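Local coordinates for NTD biosynthesis operon protein NtdA (Bacillus subtilis subsp. subtilis, PDB 4K2M) that catalyses the reversible pyridoxal phosphate-dependent transamination of 3-dehydro-glucose 6-phosphate with glutamate, giving kanosamine 6-phosphate for antibiotic biosynthesis, at residues K5-S10 / K30-E35; S275-E280 / G292-M297; Q334-I339 / V436-I441. All coordinates share one frame; numbering follows the deposited sequence.

Contact 1 of 3, residues K5-S10 / K30-E35. With EDO (1,2-ethanediol), chain H.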
loop_
_atom_site.group_PDB
_atom_site.type_symbol
_atom_site.label_atom_id
_atom_site.label_comp_id
_atom_site.label_asym_id
_atom_site.label_seq_id
_atom_site.Cartn_x
_atom_site.Cartn_y
_atom_site.Cartn_z
ATOM N N LYS A 5 -29.334 9.318 34.781
ATOM C CA LYS A 5 -28.075 9.529 34.072
ATOM C C LYS A 5 -28.221 9.071 32.635
ATOM O O LYS A 5 -28.799 8.006 32.369
ATOM C CB LYS A 5 -26.933 8.763 34.728
ATOM C CG LYS A 5 -26.509 9.317 36.067
ATOM C CD LYS A 5 -25.294 8.552 36.571
ATOM C CE LYS A 5 -24.919 8.968 37.981
ATOM N NZ LYS A 5 -23.992 7.990 38.614
ATOM N N GLN A 6 -27.699 9.872 31.710
ATOM C CA GLN A 6 -27.700 9.508 30.298
ATOM C C GLN A 6 -26.595 8.492 30.042
ATOM O O GLN A 6 -25.564 8.499 30.718
ATOM C CB GLN A 6 -27.510 10.751 29.426
ATOM C CG GLN A 6 -28.639 11.778 29.605
ATOM C CD GLN A 6 -28.336 13.123 28.953
ATOM O OE1 GLN A 6 -27.324 13.281 28.269
ATOM N NE2 GLN A 6 -29.212 14.101 29.171
ATOM N N VAL A 7 -26.833 7.604 29.081
ATOM C CA VAL A 7 -25.813 6.663 28.648
ATOM C C VAL A 7 -25.366 7.126 27.279
ATOM O O VAL A 7 -26.061 6.909 26.291
ATOM C CB VAL A 7 -26.375 5.233 28.570
ATOM C CG1 VAL A 7 -25.290 4.242 28.126
ATOM C CG2 VAL A 7 -26.951 4.824 29.918
ATOM N N LYS A 8 -24.222 7.804 27.223
ATOM C CA LYS A 8 -23.721 8.315 25.952
ATOM C C LYS A 8 -23.146 7.147 25.172
ATOM O O LYS A 8 -22.190 6.506 25.629
ATOM C CB LYS A 8 -22.619 9.349 26.182
ATOM C CG LYS A 8 -23.072 10.594 26.936
ATOM C CD LYS A 8 -23.901 11.484 26.029
ATOM C CE LYS A 8 -25.135 12.007 26.742
ATOM N NZ LYS A 8 -24.847 12.972 27.854
ATOM N N ILE A 9 -23.716 6.863 24.005
ATOM C CA ILE A 9 -23.158 5.815 23.156
ATOM C C ILE A 9 -22.165 6.421 22.174
ATOM O O ILE A 9 -22.556 6.983 21.149
ATOM C CB ILE A 9 -24.244 5.039 22.409
ATOM C CG1 ILE A 9 -25.206 4.400 23.410
ATOM C CG2 ILE A 9 -23.625 3.973 21.520
ATOM C CD1 ILE A 9 -26.469 3.844 22.777
ATOM N N SER A 10 -20.879 6.310 22.504
ATOM C CA SER A 10 -19.809 6.804 21.640
ATOM C C SER A 10 -19.216 5.652 20.851
ATOM O O SER A 10 -18.521 5.861 19.848
ATOM C CB SER A 10 -18.707 7.416 22.482
ATOM O OG SER A 10 -18.225 6.453 23.394
ATOM N N LYS A 30 -35.041 6.431 26.367
ATOM C CA LYS A 30 -34.473 7.706 25.920
ATOM C C LYS A 30 -33.134 8.038 26.569
ATOM O O LYS A 30 -32.408 8.905 26.082
ATOM C CB LYS A 30 -35.483 8.842 26.176
ATOM C CG LYS A 30 -35.724 9.111 27.654
ATOM C CD LYS A 30 -36.911 10.054 27.866
ATOM C CE LYS A 30 -37.182 10.217 29.371
ATOM N NZ LYS A 30 -38.213 11.256 29.622
ATOM N N GLU A 31 -32.794 7.339 27.650
ATOM C CA GLU A 31 -31.556 7.610 28.366
ATOM C C GLU A 31 -30.354 7.151 27.544
ATOM O O GLU A 31 -29.217 7.569 27.808
ATOM C CB GLU A 31 -31.555 6.933 29.740
ATOM C CG GLU A 31 -31.447 5.407 29.711
ATOM C CD GLU A 31 -32.748 4.705 29.322
ATOM O OE1 GLU A 31 -33.826 5.350 29.326
ATOM O OE2 GLU A 31 -32.686 3.493 29.014
ATOM N N LEU A 32 -30.616 6.303 26.550
ATOM C CA LEU A 32 -29.575 5.823 25.645
ATOM C C LEU A 32 -29.419 6.823 24.511
ATOM O O LEU A 32 -30.262 6.886 23.616
ATOM C CB LEU A 32 -29.958 4.460 25.059
ATOM C CG LEU A 32 -30.112 3.310 26.053
ATOM C CD1 LEU A 32 -30.486 2.008 25.343
ATOM C CD2 LEU A 32 -28.831 3.133 26.853
ATOM N N VAL A 33 -28.335 7.594 24.546
ATOM C CA VAL A 33 -28.145 8.686 23.589
ATOM C C VAL A 33 -27.076 8.301 22.574
ATOM O O VAL A 33 -25.920 8.145 22.938
ATOM C CB VAL A 33 -27.727 9.980 24.305
ATOM C CG1 VAL A 33 -27.500 11.106 23.296
ATOM C CG2 VAL A 33 -28.778 10.386 25.321
ATOM N N ILE A 34 -27.471 8.135 21.313
ATOM C CA ILE A 34 -26.517 7.778 20.263
ATOM C C ILE A 34 -25.760 9.016 19.802
ATOM O O ILE A 34 -26.359 9.938 19.251
ATOM C CB ILE A 34 -27.229 7.181 19.042
ATOM C CG1 ILE A 34 -28.021 5.931 19.439
ATOM C CG2 ILE A 34 -26.212 6.832 17.967
ATOM C CD1 ILE A 34 -28.842 5.309 18.293
ATOM N N GLU A 35 -24.448 9.053 20.014
ATOM C CA GLU A 35 -23.678 10.189 19.526
ATOM C C GLU A 35 -23.719 10.247 18.006
ATOM O O GLU A 35 -23.658 9.213 17.318
ATOM C CB GLU A 35 -22.240 10.148 20.041
ATOM C CG GLU A 35 -22.165 10.233 21.565
ATOM C CD GLU A 35 -20.744 10.325 22.082
ATOM O OE1 GLU A 35 -19.800 10.250 21.257
ATOM O OE2 GLU A 35 -20.578 10.471 23.314
HETATM C C1 EDO H . -36.138 6.083 31.531
HETATM O O1 EDO H . -34.839 6.617 31.269
HETATM C C2 EDO H . -36.346 5.979 33.040
HETATM O O2 EDO H . -35.857 7.165 33.667
#
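Ile9, Val33 and Glu35 bury the most surface where the two parallel strands of a beta-alpha-beta unit, 7-9 and 32-34, lie edge to edge; helix 13-24 makes the connection in the additional N-terminal domain. Four backbone hydrogen bonds zip the pair together. Val33 gives its N-H to Val7 O and receives that of Ile9 at its own O (2.8 Å from Ile9 N), so both polar backbone atoms of Val33 are spent on this neighbour. Val7 N bonds to Glu31 O at 2.7 Å, and Glu35 N closes the other end on Ile9 O.

Side chains alternate between the faces. Val7, Ile9, Leu32 and Ile34 are all branched and apolar, as suits the face over which helix 13-24 packs: Leu19 meets Ile9 and Leu23 meets Leu32. Ile9 reaches across with CD1, 4.2 Å from both Leu32 CB and Ile34 CG1, while Leu32 lays CD2 alongside Val7, 3.7 Å from its CB. Lys8 and Val33 share the other, more exposed face, which suits a lysine. There the bent lysine chain passes its CE by Val33 CB and brings NZ back close to Gln6 OE1, at a doubtfully short distance. Glu35 stretches beyond CG (chi2 -175°) across the end of strand 7-9, bringing its carboxylate oxygen OE1 to 3.3 Å from Ser10 CB, whereas Ser10 OG bonds to Glu15 OE1 and the backbone N of Lys12.

Contact 2 of 3, residues S275-E280 / G292-M297. With O1G (3-deoxy-3-[(E)-({3-hydroxy-2-methyl-5-[(phosphonooxy)methyl]pyridin-4-yl}methylidene)amino]-6-O-phosphono-alpha-D-gluco pyranose), chain I.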
loop_
_atom_site.group_PDB
_atom_site.type_symbol
_atom_site.label_atom_id
_atom_site.label_comp_id
_atom_site.label_asym_id
_atom_site.label_seq_id
_atom_site.Cartn_x
_atom_site.Cartn_y
_atom_site.Cartn_z
ATOM N N SER A 275 5.109 10.672 4.208
ATOM C CA SER A 275 4.112 9.759 3.632
ATOM C C SER A 275 4.027 9.907 2.121
ATOM O O SER A 275 3.472 9.047 1.409
ATOM C CB SER A 275 2.738 10.047 4.230
ATOM O OG SER A 275 2.161 11.196 3.607
ATOM N N TYR A 276 4.537 11.024 1.616
ATOM C CA TYR A 276 4.423 11.284 0.191
ATOM C C TYR A 276 5.675 11.932 -0.405
ATOM O O TYR A 276 5.689 13.131 -0.710
ATOM C CB TYR A 276 3.155 12.093 -0.106
ATOM C CG TYR A 276 2.728 12.055 -1.551
ATOM C CD1 TYR A 276 2.412 10.852 -2.170
ATOM C CD2 TYR A 276 2.617 13.228 -2.296
ATOM C CE1 TYR A 276 2.008 10.814 -3.508
ATOM C CE2 TYR A 276 2.217 13.206 -3.623
ATOM C CZ TYR A 276 1.910 11.991 -4.218
ATOM O OH TYR A 276 1.504 11.950 -5.527
ATOM N N HIS A 277 6.718 11.111 -0.533
ATOM C CA HIS A 277 7.908 11.415 -1.344
ATOM C C HIS A 277 8.784 12.554 -0.843
ATOM O O HIS A 277 9.746 12.951 -1.512
ATOM C CB HIS A 277 7.519 11.636 -2.812
ATOM C CG HIS A 277 7.030 10.392 -3.492
ATOM N ND1 HIS A 277 7.818 9.266 -3.627
ATOM C CD2 HIS A 277 5.836 10.087 -4.058
ATOM C CE1 HIS A 277 7.128 8.321 -4.243
ATOM N NE2 HIS A 277 5.928 8.797 -4.524
ATOM N N GLY A 278 8.473 13.064 0.340
ATOM C CA GLY A 278 9.250 14.167 0.891
ATOM C C GLY A 278 8.783 15.495 0.325
ATOM O O GLY A 278 9.446 16.517 0.504
ATOM N N PHE A 279 7.643 15.486 -0.360
ATOM C CA PHE A 279 7.157 16.694 -1.017
ATOM C C PHE A 279 6.602 17.698 -0.015
ATOM O O PHE A 279 6.046 17.321 1.030
ATOM C CB PHE A 279 6.022 16.383 -1.999
ATOM C CG PHE A 279 6.436 15.561 -3.206
ATOM C CD1 PHE A 279 7.752 15.532 -3.655
ATOM C CD2 PHE A 279 5.477 14.800 -3.873
ATOM C CE1 PHE A 279 8.108 14.770 -4.774
ATOM C CE2 PHE A 279 5.818 14.034 -4.999
ATOM C CZ PHE A 279 7.128 14.018 -5.450
ATOM N N GLU A 280 6.724 18.976 -0.351
ATOM C CA GLU A 280 5.965 20.008 0.356
ATOM C C GLU A 280 4.492 19.604 0.390
ATOM O O GLU A 280 3.958 19.072 -0.589
ATOM C CB GLU A 280 6.122 21.350 -0.359
ATOM C CG GLU A 280 5.250 22.453 0.222
ATOM C CD GLU A 280 5.819 23.836 -0.032
ATOM O OE1 GLU A 280 7.059 23.965 -0.102
ATOM O OE2 GLU A 280 5.024 24.789 -0.161
ATOM N N GLY A 292 11.100 10.686 1.043
ATOM C CA GLY A 292 9.868 10.232 1.654
ATOM C C GLY A 292 9.455 8.942 0.994
ATOM O O GLY A 292 10.167 8.433 0.132
ATOM N N PHE A 293 8.309 8.407 1.400
ATOM C CA PHE A 293 7.825 7.140 0.860
ATOM C C PHE A 293 6.610 7.360 -0.006
ATOM O O PHE A 293 6.124 8.481 -0.132
ATOM C CB PHE A 293 7.441 6.205 2.006
ATOM C CG PHE A 293 8.563 5.937 2.956
ATOM C CD1 PHE A 293 9.440 4.885 2.731
ATOM C CD2 PHE A 293 8.742 6.735 4.078
ATOM C CE1 PHE A 293 10.485 4.628 3.612
ATOM C CE2 PHE A 293 9.786 6.489 4.955
ATOM C CZ PHE A 293 10.656 5.434 4.722
ATOM N N ASN A 294 6.120 6.289 -0.622
ATOM C CA ASN A 294 4.837 6.347 -1.304
ATOM C C ASN A 294 3.824 5.624 -0.440
ATOM O O ASN A 294 3.434 4.487 -0.741
ATOM C CB ASN A 294 4.926 5.673 -2.673
ATOM C CG ASN A 294 3.666 5.858 -3.502
ATOM O OD1 ASN A 294 2.776 6.636 -3.141
ATOM N ND2 ASN A 294 3.579 5.135 -4.630
ATOM N N SER A 295 3.368 6.284 0.622
ATOM C CA SER A 295 2.652 5.556 1.660
ATOM C C SER A 295 1.406 6.237 2.187
ATOM O O SER A 295 1.070 6.038 3.350
ATOM C CB SER A 295 3.589 5.248 2.821
ATOM O OG SER A 295 4.672 4.438 2.395
ATOM N N LYS A 296 0.729 7.034 1.359
ATOM C CA LYS A 296 -0.612 7.496 1.706
ATOM C C LYS A 296 -1.625 6.373 1.506
ATOM O O LYS A 296 -1.422 5.476 0.689
ATOM C CB LYS A 296 -1.022 8.697 0.846
ATOM C CG LYS A 296 -0.204 9.953 1.094
ATOM C CD LYS A 296 -0.479 11.012 0.027
ATOM C CE LYS A 296 -1.930 11.480 0.070
ATOM N NZ LYS A 296 -2.308 11.942 1.443
ATOM N N MET A 297 -2.734 6.426 2.231
ATOM C CA MET A 297 -3.847 5.510 1.954
ATOM C C MET A 297 -4.418 5.828 0.573
ATOM O O MET A 297 -4.356 6.978 0.125
ATOM C CB MET A 297 -4.930 5.693 3.023
ATOM C CG MET A 297 -6.150 4.816 2.855
ATOM S SD MET A 297 -7.184 5.092 4.313
ATOM C CE MET A 297 -8.396 3.796 4.133
HETATM P P O1G I . 4.611 4.239 -7.882
HETATM C C3A O1G I . 7.645 6.702 -12.169
HETATM O O3 O1G I . 7.015 7.484 -13.081
HETATM C C1 O1G I . 3.047 10.946 -11.275
HETATM N "N1'" O1G I . 9.517 5.461 -11.443
HETATM C C2 O1G I . 4.227 10.021 -11.583
HETATM O O2 O1G I . 4.495 10.180 -13.019
HETATM C C9A O1G I . 8.941 6.236 -12.378
HETATM C C2A O1G I . 9.722 6.576 -13.640
HETATM C C3 O1G I . 3.923 8.552 -11.263
HETATM N "N3'" O1G I . 5.242 7.912 -11.369
HETATM O O1 O1G I . 1.969 10.677 -12.176
HETATM C C4 O1G I . 3.271 8.385 -9.870
HETATM O O4 O1G I . 2.707 7.063 -10.000
HETATM C C4A O1G I . 6.959 6.362 -11.007
HETATM C C4B O1G I . 5.593 6.849 -10.747
HETATM C C5 O1G I . 2.102 9.362 -9.767
HETATM O O5 O1G I . 2.544 10.719 -9.942
HETATM C C5A O1G I . 7.578 5.556 -10.065
HETATM C C5T O1G I . 6.979 5.090 -8.732
HETATM C C6 O1G I . 1.453 9.402 -8.412
HETATM C C6A O1G I . 8.868 5.112 -10.308
HETATM O OP1 O1G I . 5.246 4.111 -6.518
HETATM O OP2 O1G I . 3.830 3.015 -8.258
HETATM O OP3 O1G I . 3.809 5.555 -7.985
HETATM O OP4 O1G I . 5.795 4.290 -9.013
HETATM O O6 O1G I . 0.331 10.195 -8.273
HETATM P "P'" O1G I . -0.812 9.769 -7.222
HETATM O OP6 O1G I . -1.191 8.341 -7.576
HETATM O OP7 O1G I . -0.210 9.928 -5.840
HETATM O OP8 O1G I . -1.924 10.769 -7.525
HETATM O O HOH W 1 -0.489 12.364 3.440
#
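Tyr276 and Asn294, whose backbones form an isolated bridge, each hold a different phosphate of the same external aldimine. Tyr276 OH donates to OP7 of the sugar phosphate at 2.7 Å, with that oxygen near the plane of the ring at its edge. Asn294 ND2 reaches OP1 of the cofactor phosphate, also at 2.7 Å, through a rather bent bond (135° at the hydrogen). With chi1 at -173°, the Asn294 amide is carried away from its backbone N and out to that phosphate.

Two backbone bonds fix the pair: Ser295 N to Ser275 O, and His277 N to Phe293 O at 2.7 Å. The chain then reverses in a type I' turn from Tyr276 to Phe279, whose central residues, His277 and Gly278, both have positive phi; at Gly278 a CB would press on the preceding carbonyl O. Gly292 is equally apt, since a CB there would clash with His277 C and Gly278 N.

These loops belong to a DegT/DnrJ/EryC1 aminotransferase whose active site is shared across the dimer: Gln227, Ser244 and Tyr381 of the second subunit also bind the adduct. Phe153 of that subunit packs edge-to-face with His277. The imidazole lies beside Asn294. Lys296 crosses Tyr276 obliquely, CD 3.6 Å from Tyr276 CD1, before bending so that NZ donates to a water 2.7 Å away. That water donates to Ser275 OG, which also bonds to Ile272 O.

Contact 3 of 3, residues Q334-I339 / V436-I441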
loop_
_atom_site.group_PDB
_atom_site.type_symbol
_atom_site.label_atom_id
_atom_site.label_comp_id
_atom_site.label_asym_id
_atom_site.label_seq_id
_atom_site.Cartn_x
_atom_site.Cartn_y
_atom_site.Cartn_z
ATOM N N GLN A 334 -11.144 -20.874 36.000
ATOM C CA GLN A 334 -10.191 -19.966 36.622
ATOM C C GLN A 334 -10.276 -20.040 38.144
ATOM O O GLN A 334 -9.259 -19.982 38.823
ATOM C CB GLN A 334 -10.408 -18.522 36.162
ATOM C CG GLN A 334 -9.557 -17.515 36.935
ATOM C CD GLN A 334 -9.633 -16.116 36.354
ATOM O OE1 GLN A 334 -8.666 -15.624 35.773
ATOM N NE2 GLN A 334 -10.778 -15.467 36.513
ATOM N N ASN A 335 -11.486 -20.152 38.680
ATOM C CA ASN A 335 -11.660 -20.271 40.128
ATOM C C ASN A 335 -10.913 -21.468 40.714
ATOM O O ASN A 335 -10.449 -21.424 41.855
ATOM C CB ASN A 335 -13.151 -20.364 40.487
ATOM C CG ASN A 335 -13.917 -19.111 40.130
ATOM O OD1 ASN A 335 -13.336 -18.032 39.993
ATOM N ND2 ASN A 335 -15.233 -19.247 39.974
ATOM N N LYS A 336 -10.815 -22.533 39.932
ATOM C CA LYS A 336 -10.135 -23.749 40.360
ATOM C C LYS A 336 -8.673 -23.774 39.947
ATOM O O LYS A 336 -7.996 -24.789 40.118
ATOM C CB LYS A 336 -10.848 -24.981 39.809
ATOM C CG LYS A 336 -12.236 -25.167 40.392
ATOM C CD LYS A 336 -12.818 -26.514 40.014
ATOM C CE LYS A 336 -14.241 -26.658 40.530
ATOM N NZ LYS A 336 -14.924 -27.811 39.880
ATOM N N GLY A 337 -8.204 -22.662 39.386
ATOM C CA GLY A 337 -6.800 -22.481 39.072
ATOM C C GLY A 337 -6.309 -23.206 37.830
ATOM O O GLY A 337 -5.104 -23.363 37.647
ATOM N N TYR A 338 -7.222 -23.643 36.966
ATOM C CA TYR A 338 -6.800 -24.366 35.761
ATOM C C TYR A 338 -6.390 -23.428 34.619
ATOM O O TYR A 338 -5.528 -23.764 33.817
ATOM C CB TYR A 338 -7.881 -25.331 35.274
ATOM C CG TYR A 338 -8.379 -26.292 36.338
ATOM C CD1 TYR A 338 -9.697 -26.738 36.334
ATOM C CD2 TYR A 338 -7.528 -26.764 37.331
ATOM C CE1 TYR A 338 -10.157 -27.616 37.300
ATOM C CE2 TYR A 338 -7.979 -27.638 38.302
ATOM C CZ TYR A 338 -9.292 -28.062 38.280
ATOM O OH TYR A 338 -9.739 -28.935 39.245
ATOM N N ILE A 339 -7.024 -22.262 34.535
ATOM C CA ILE A 339 -6.671 -21.287 33.505
ATOM C C ILE A 339 -6.643 -19.890 34.098
ATOM O O ILE A 339 -7.114 -19.674 35.218
ATOM C CB ILE A 339 -7.675 -21.295 32.328
ATOM C CG1 ILE A 339 -9.052 -20.808 32.788
ATOM C CG2 ILE A 339 -7.758 -22.677 31.681
ATOM C CD1 ILE A 339 -10.060 -20.627 31.638
ATOM N N VAL A 436 -11.803 -30.762 27.677
ATOM C CA VAL A 436 -10.368 -30.985 27.466
ATOM C C VAL A 436 -9.525 -30.697 28.714
ATOM O O VAL A 436 -8.633 -31.475 29.062
ATOM C CB VAL A 436 -9.830 -30.178 26.272
ATOM C CG1 VAL A 436 -8.302 -30.280 26.196
ATOM C CG2 VAL A 436 -10.457 -30.679 24.981
ATOM N N ILE A 437 -9.803 -29.588 29.389
ATOM C CA ILE A 437 -9.000 -29.207 30.553
ATOM C C ILE A 437 -9.155 -30.204 31.703
ATOM O O ILE A 437 -8.191 -30.509 32.407
ATOM C CB ILE A 437 -9.282 -27.760 31.005
ATOM C CG1 ILE A 437 -8.117 -26.862 30.596
ATOM C CG2 ILE A 437 -9.479 -27.671 32.522
ATOM C CD1 ILE A 437 -8.518 -25.694 29.747
ATOM N N LYS A 438 -10.358 -30.736 31.876
ATOM C CA LYS A 438 -10.572 -31.720 32.926
ATOM C C LYS A 438 -9.921 -33.052 32.558
ATOM O O LYS A 438 -9.627 -33.876 33.422
ATOM C CB LYS A 438 -12.061 -31.836 33.258
ATOM C CG LYS A 438 -12.619 -30.474 33.668
ATOM C CD LYS A 438 -13.922 -30.515 34.435
ATOM C CE LYS A 438 -14.210 -29.120 34.987
ATOM N NZ LYS A 438 -15.253 -29.094 36.051
ATOM N N GLN A 439 -9.662 -33.233 31.267
ATOM C CA GLN A 439 -8.871 -34.358 30.787
ATOM C C GLN A 439 -7.381 -34.118 31.078
ATOM O O GLN A 439 -6.630 -35.061 31.327
ATOM C CB GLN A 439 -9.088 -34.538 29.285
ATOM C CG GLN A 439 -9.574 -35.906 28.854
ATOM C CD GLN A 439 -9.575 -36.065 27.340
ATOM O OE1 GLN A 439 -9.637 -35.082 26.598
ATOM N NE2 GLN A 439 -9.495 -37.307 26.875
ATOM N N GLU A 440 -6.962 -32.852 31.044
ATOM C CA GLU A 440 -5.557 -32.482 31.265
ATOM C C GLU A 440 -5.125 -32.648 32.716
ATOM O O GLU A 440 -3.995 -33.054 33.003
ATOM C CB GLU A 440 -5.292 -31.025 30.852
ATOM C CG GLU A 440 -5.220 -30.782 29.352
ATOM C CD GLU A 440 -4.316 -31.772 28.640
ATOM O OE1 GLU A 440 -3.249 -32.130 29.191
ATOM O OE2 GLU A 440 -4.684 -32.199 27.528
ATOM N N ILE A 441 -6.031 -32.306 33.624
ATOM C CA ILE A 441 -5.742 -32.282 35.049
ATOM C C ILE A 441 -5.902 -33.669 35.668
ATOM O O ILE A 441 -5.410 -33.929 36.768
ATOM C CB ILE A 441 -6.677 -31.301 35.774
ATOM C CG1 ILE A 441 -8.132 -31.739 35.594
ATOM C CG2 ILE A 441 -6.478 -29.886 35.240
ATOM C CD1 ILE A 441 -9.106 -31.075 36.545
#
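Tyr338 stands between the end of helix 331-335 and the C-terminal part of helix 423-441, its ring meeting Ile441 with a face while Ile437 fits against CB and CD1 at its base. Ile441 CG2 sits 4.1 Å from the centroid of the Tyr338 ring and 20° off the normal, a CH-pi contact, while Ile441 CD1 reaches the phenol end, 3.5 Å from Tyr338 CZ. Ile441 is poorly ordered, so this part of the fit is less certain. On the opposite face Lys336 CB rests toward the rim, leaving the ring sandwiched. Ile437 CG2 lies 3.9 Å from Tyr338 CD1, and the other branch goes to Ile339, where Ile437 CD1 lies 3.7 Å from Ile339 CG2.

Gly337, with its positive phi, makes the Schellman motif that ends helix 331-335 and turns the chain so that Tyr338 can face helix 423-441. Lys336 NZ and Lys438 NZ come within 4.1 Å of each other as both form salt bridges with the carboxylate of Glu332, which they share. Leu333 of helix 331-335 also touches Tyr338, Ile339 and Ile437, and helix 362-373 borders helix 423-441 through Phe373 on Val436.

In the fold
The three contacts follow one another along the chain and none touches another. Contact 2 alone belongs to the active site, binding the aldimine adduct together with residues of the second subunit. Contact 1, in the N-terminal domain, has its centre about 40 Å from that of contact 2, with nearest atoms about 19 Å apart, and lies away from the active site. Contact 3, which joins 334-339 to the C-terminal helix, is also remote: its centre is about 52 Å from that of contact 2, on the opposite side of the chain's centre, and about 40 Å from that of contact 1. Unlike contact 2, neither contact 1 nor contact 3 is touched by the second subunit.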